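Local atomic coordinates of cysteine protease S273R (African swine fever virus pig/Kenya/KEN-50/1950, PDB entry 6LJ9), a protein that is a cysteine protease that probably matures the viral polyproteins pp220 and pp62 into core-shell proteins and probably dampens host pyroptosis and cGAS-STING signalling. Residues T34-K39 / K58-Q63; L43-D46 / C50-T53. All blocks are in the same frame, centred on the assembly; numbering follows the deposited sequence.

Contact 1: T34-K39 / K58-Q63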
loop_
_atom_site.group_PDB
_atom_site.type_symbol
_atom_site.label_atom_id
_atom_site.label_comp_id
_atom_site.label_asym_id
_atom_site.label_seq_id
_atom_site.Cartn_x
_atom_site.Cartn_y
_atom_site.Cartn_z
ATOM N N THR B 34 -3.014 -25.352 -25.260
ATOM C CA THR B 34 -1.632 -25.824 -25.285
ATOM C C THR B 34 -1.180 -26.175 -26.697
ATOM O O THR B 34 0.020 -26.130 -26.993
ATOM C CB THR B 34 -1.476 -27.033 -24.366
ATOM O OG1 THR B 34 -0.144 -27.553 -24.475
ATOM C CG2 THR B 34 -2.470 -28.116 -24.748
ATOM N N SER B 35 -2.118 -26.528 -27.580
ATOM C CA SER B 35 -1.759 -26.833 -28.960
ATOM C C SER B 35 -1.303 -25.581 -29.700
ATOM O O SER B 35 -0.298 -25.610 -30.419
ATOM C CB SER B 35 -2.942 -27.478 -29.681
ATOM O OG SER B 35 -2.679 -27.615 -31.067
ATOM N N PHE B 36 -2.030 -24.472 -29.537
ATOM C CA PHE B 36 -1.673 -23.245 -30.238
ATOM C C PHE B 36 -0.456 -22.571 -29.616
ATOM O O PHE B 36 0.342 -21.954 -30.330
ATOM C CB PHE B 36 -2.857 -22.277 -30.249
ATOM C CG PHE B 36 -3.996 -22.717 -31.124
ATOM C CD1 PHE B 36 -3.949 -22.517 -32.494
ATOM C CD2 PHE B 36 -5.119 -23.316 -30.577
ATOM C CE1 PHE B 36 -4.996 -22.913 -33.302
ATOM C CE2 PHE B 36 -6.169 -23.714 -31.381
ATOM C CZ PHE B 36 -6.108 -23.513 -32.746
ATOM N N LEU B 37 -0.297 -22.679 -28.295
ATOM C CA LEU B 37 0.779 -21.962 -27.617
ATOM C C LEU B 37 2.154 -22.509 -27.984
ATOM O O LEU B 37 3.121 -21.742 -28.057
ATOM C CB LEU B 37 0.575 -22.018 -26.104
ATOM C CG LEU B 37 -0.546 -21.144 -25.537
ATOM C CD1 LEU B 37 -0.810 -21.499 -24.084
ATOM C CD2 LEU B 37 -0.196 -19.671 -25.676
ATOM N N GLN B 38 2.265 -23.817 -28.215
ATOM C CA GLN B 38 3.564 -24.419 -28.496
ATOM C C GLN B 38 3.968 -24.315 -29.961
ATOM O O GLN B 38 5.104 -24.666 -30.297
ATOM C CB GLN B 38 3.566 -25.884 -28.054
ATOM C CG GLN B 38 3.230 -26.072 -26.581
ATOM C CD GLN B 38 3.702 -27.404 -26.037
ATOM O OE1 GLN B 38 4.840 -27.812 -26.266
ATOM N NE2 GLN B 38 2.828 -28.090 -25.309
ATOM N N LYS B 39 3.080 -23.844 -30.832
ATOM C CA LYS B 39 3.395 -23.558 -32.227
ATOM C C LYS B 39 3.117 -22.092 -32.542
ATOM O O LYS B 39 2.677 -21.739 -33.639
ATOM C CB LYS B 39 2.616 -24.479 -33.164
ATOM C CG LYS B 39 1.105 -24.380 -33.028
ATOM C CD LYS B 39 0.404 -25.478 -33.807
ATOM C CE LYS B 39 -1.103 -25.395 -33.632
ATOM N NZ LYS B 39 -1.778 -26.638 -34.093
ATOM N N LYS B 58 -9.070 -17.485 -31.803
ATOM C CA LYS B 58 -10.368 -16.920 -31.446
ATOM C C LYS B 58 -11.504 -17.850 -31.854
ATOM O O LYS B 58 -12.501 -17.978 -31.133
ATOM C CB LYS B 58 -10.544 -15.549 -32.098
ATOM C CG LYS B 58 -9.714 -14.439 -31.474
ATOM C CD LYS B 58 -9.934 -13.123 -32.204
ATOM C CE LYS B 58 -9.265 -11.965 -31.484
ATOM N NZ LYS B 58 -9.444 -10.680 -32.215
ATOM N N ALA B 59 -11.373 -18.507 -33.008
ATOM C CA ALA B 59 -12.409 -19.433 -33.453
ATOM C C ALA B 59 -12.439 -20.685 -32.586
ATOM O O ALA B 59 -13.518 -21.175 -32.231
ATOM C CB ALA B 59 -12.193 -19.796 -34.921
ATOM N N TYR B 60 -11.264 -21.216 -32.235
ATOM C CA TYR B 60 -11.212 -22.389 -31.368
ATOM C C TYR B 60 -11.742 -22.066 -29.977
ATOM O O TYR B 60 -12.379 -22.911 -29.335
ATOM C CB TYR B 60 -9.780 -22.920 -31.290
ATOM C CG TYR B 60 -9.638 -24.208 -30.508
ATOM C CD1 TYR B 60 -9.810 -25.440 -31.125
ATOM C CD2 TYR B 60 -9.325 -24.193 -29.154
ATOM C CE1 TYR B 60 -9.681 -26.620 -30.416
ATOM C CE2 TYR B 60 -9.194 -25.368 -28.437
ATOM C CZ TYR B 60 -9.372 -26.578 -29.073
ATOM O OH TYR B 60 -9.241 -27.750 -28.364
ATOM N N ALA B 61 -11.490 -20.848 -29.493
ATOM C CA ALA B 61 -12.005 -20.453 -28.186
ATOM C C ALA B 61 -13.521 -20.312 -28.209
ATOM O O ALA B 61 -14.197 -20.660 -27.234
ATOM C CB ALA B 61 -11.354 -19.147 -27.736
ATOM N N GLN B 62 -14.072 -19.798 -29.311
ATOM C CA GLN B 62 -15.524 -19.714 -29.438
ATOM C C GLN B 62 -16.149 -21.103 -29.461
ATOM O O GLN B 62 -17.259 -21.301 -28.953
ATOM C CB GLN B 62 -15.898 -18.932 -30.697
ATOM C CG GLN B 62 -17.396 -18.757 -30.902
ATOM C CD GLN B 62 -18.053 -17.968 -29.785
ATOM O OE1 GLN B 62 -17.448 -17.065 -29.207
ATOM N NE2 GLN B 62 -19.299 -18.309 -29.474
ATOM N N GLN B 63 -15.448 -22.078 -30.044
ATOM C CA GLN B 63 -15.936 -23.452 -30.032
ATOM C C GLN B 63 -16.021 -23.989 -28.609
ATOM O O GLN B 63 -17.044 -24.554 -28.205
ATOM C CB GLN B 63 -15.029 -24.342 -30.884
ATOM C CG GLN B 63 -15.559 -24.638 -32.275
ATOM C CD GLN B 63 -15.103 -25.991 -32.786
ATOM O OE1 GLN B 63 -14.456 -26.752 -32.066
ATOM N NE2 GLN B 63 -15.442 -26.301 -34.032
#
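An offset edge-to-face aromatic pair, Phe-36 against Tyr-60, joins two short helices in the helical N-terminal part of this Ulp1-type protease. Phe-36 belongs to helix 34-37 and Tyr-60 to helix 55-64. Their CA atoms lie 9.6 Å apart, a gap that the two large rings span. The phenylalanine supplies the edge: its CE2 corner comes down over one face of the tyrosine ring, with the two planes turned 62° from each other. The centroids are 5.4 Å apart. The offset shows in CE2 lying over CG and not over the ring centre, on the side away from the hydroxyl. Tyr-60 has its CG anti to the backbone N (chi1 -175°), which swings the ring out to present a face to helix 34-37. An aromatic residue suits each place, since the weakly positive C-H edge of one ring meets the electron-rich face of the other. The rings remain partly exposed, with Leu-43 also lying against Phe-36 and Leu-33 against Tyr-60. Near the exposed side, Gln-38 NE2 donates to Thr-34 OG1 over 3.1 Å, with the oxygen in the plane of the Gln-38 amide. Closest of all across the contact is Phe-36 CE2, 3.6 Å from Tyr-60 CG and 3.7 Å from Tyr-60 CB.

Contact 2: L43-D46 / C50-T53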
loop_
_atom_site.group_PDB
_atom_site.type_symbol
_atom_site.label_atom_id
_atom_site.label_comp_id
_atom_site.label_asym_id
_atom_site.label_seq_id
_atom_site.Cartn_x
_atom_site.Cartn_y
_atom_site.Cartn_z
ATOM N N LEU B 43 2.132 -19.357 -36.031
ATOM C CA LEU B 43 0.992 -18.455 -36.098
ATOM C C LEU B 43 1.409 -17.001 -36.273
ATOM O O LEU B 43 0.541 -16.124 -36.327
ATOM C CB LEU B 43 0.134 -18.594 -34.835
ATOM C CG LEU B 43 -0.595 -19.921 -34.617
ATOM C CD1 LEU B 43 -1.176 -19.982 -33.213
ATOM C CD2 LEU B 43 -1.689 -20.112 -35.658
ATOM N N GLY B 44 2.708 -16.730 -36.369
ATOM C CA GLY B 44 3.187 -15.365 -36.424
ATOM C C GLY B 44 3.199 -14.656 -35.092
ATOM O O GLY B 44 2.993 -13.438 -35.044
ATOM N N CYS B 45 3.444 -15.380 -34.002
ATOM C CA CYS B 45 3.350 -14.826 -32.660
ATOM C C CYS B 45 4.617 -15.135 -31.874
ATOM O O CYS B 45 5.262 -16.166 -32.084
ATOM C CB CYS B 45 2.126 -15.386 -31.915
ATOM S SG CYS B 45 0.553 -15.159 -32.785
ATOM N N ASP B 46 4.974 -14.221 -30.972
ATOM C CA ASP B 46 6.049 -14.446 -30.012
ATOM C C ASP B 46 5.623 -13.973 -28.627
ATOM O O ASP B 46 6.419 -13.407 -27.871
ATOM C CB ASP B 46 7.348 -13.765 -30.449
ATOM C CG ASP B 46 7.234 -12.254 -30.497
ATOM O OD1 ASP B 46 6.101 -11.737 -30.445
ATOM O OD2 ASP B 46 8.285 -11.581 -30.578
ATOM N N CYS B 50 -0.370 -12.316 -28.299
ATOM C CA CYS B 50 -0.524 -12.460 -29.742
ATOM C C CYS B 50 -1.239 -13.756 -30.101
ATOM O O CYS B 50 -1.939 -13.814 -31.120
ATOM C CB CYS B 50 0.842 -12.406 -30.427
ATOM S SG CYS B 50 1.738 -10.857 -30.200
ATOM N N VAL B 51 -1.078 -14.797 -29.283
ATOM C CA VAL B 51 -1.725 -16.075 -29.566
ATOM C C VAL B 51 -3.233 -15.961 -29.389
ATOM O O VAL B 51 -4.009 -16.308 -30.287
ATOM C CB VAL B 51 -1.139 -17.184 -28.676
ATOM C CG1 VAL B 51 -1.936 -18.469 -28.840
ATOM C CG2 VAL B 51 0.324 -17.417 -29.012
ATOM N N ILE B 52 -3.675 -15.468 -28.226
ATOM C CA ILE B 52 -5.105 -15.390 -27.932
ATOM C C ILE B 52 -5.805 -14.268 -28.679
ATOM O O ILE B 52 -7.016 -14.084 -28.503
ATOM C CB ILE B 52 -5.351 -15.241 -26.416
ATOM C CG1 ILE B 52 -4.752 -13.935 -25.890
ATOM C CG2 ILE B 52 -4.777 -16.436 -25.665
ATOM C CD1 ILE B 52 -4.965 -13.729 -24.400
ATOM N N THR B 53 -5.086 -13.507 -29.503
ATOM C CA THR B 53 -5.702 -12.574 -30.438
ATOM C C THR B 53 -5.631 -13.068 -31.875
ATOM O O THR B 53 -6.178 -12.415 -32.771
ATOM C CB THR B 53 -5.048 -11.190 -30.337
ATOM O OG1 THR B 53 -3.635 -11.307 -30.540
ATOM C CG2 THR B 53 -5.319 -10.569 -28.975
#
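A loop folded back on the short helix that follows it brings Cys-45 against Cys-50 and Val-51. The loop runs from helix 34-37 to helix 48-51, and its return is tight: the CA atoms of Cys-45 and Cys-50 are 5.4 Å apart. Cys-45 is the buried centre of the contact. Its CB rests against the CB of Cys-50 at 3.6 Å and, less closely, against Val-51 CG2 at 4.0 Å. The sulfur, turned anti to its own carbonyl carbon (chi1 -55°), lies against the same Cys-50 methylene and the Cys-50 carbonyl group, with Cys-45 SG 3.3 Å from Cys-50 O. A small, polarisable side chain suits a place so near the helix backbone. Just ahead of Cys-45, Gly-44 has a positive phi of 77°, a left-handed backbone conformation that glycine adopts most easily. Asp-46 sits at the margin; its CB leads away from the helix, yet its carboxylate curls back to put OD1 4.5 Å from Cys-50 SG. Ser-47 OG, just before the helix, is hydrogen-bonded to Cys-50 N in its first turn. Although two cysteines meet here, their SG atoms are 5.2 Å apart and point in different directions, so no disulfide joins them. With neither a hydrogen bond nor a disulfide across the two segments, the loop keeps its place here by shape fit, the CB and SG of Cys-45 lying against the CB and carbonyl of Cys-50 and a methyl of Val-51.

In the fold
Along the chain the order is 34-39, 43-46, 50-53, 58-63, so both halves of contact 2 fall between the two halves of contact 1. Their centres are 10 Å apart, on the same side of the chain's centre and away from the probable catalytic residues. Val-51 of helix 48-51 meets helix 34-37, its CG1 lying 3.8 Å from Leu-37 CD2, and the stretch after helix 48-51 meets helix 55-64, with Lys-58 CE 3.4 Å from Thr-53 O. Contact 1 thus draws together the outer helices, while contact 2 folds the intervening loop, giving one compact helical unit in the N-terminal part of the protease.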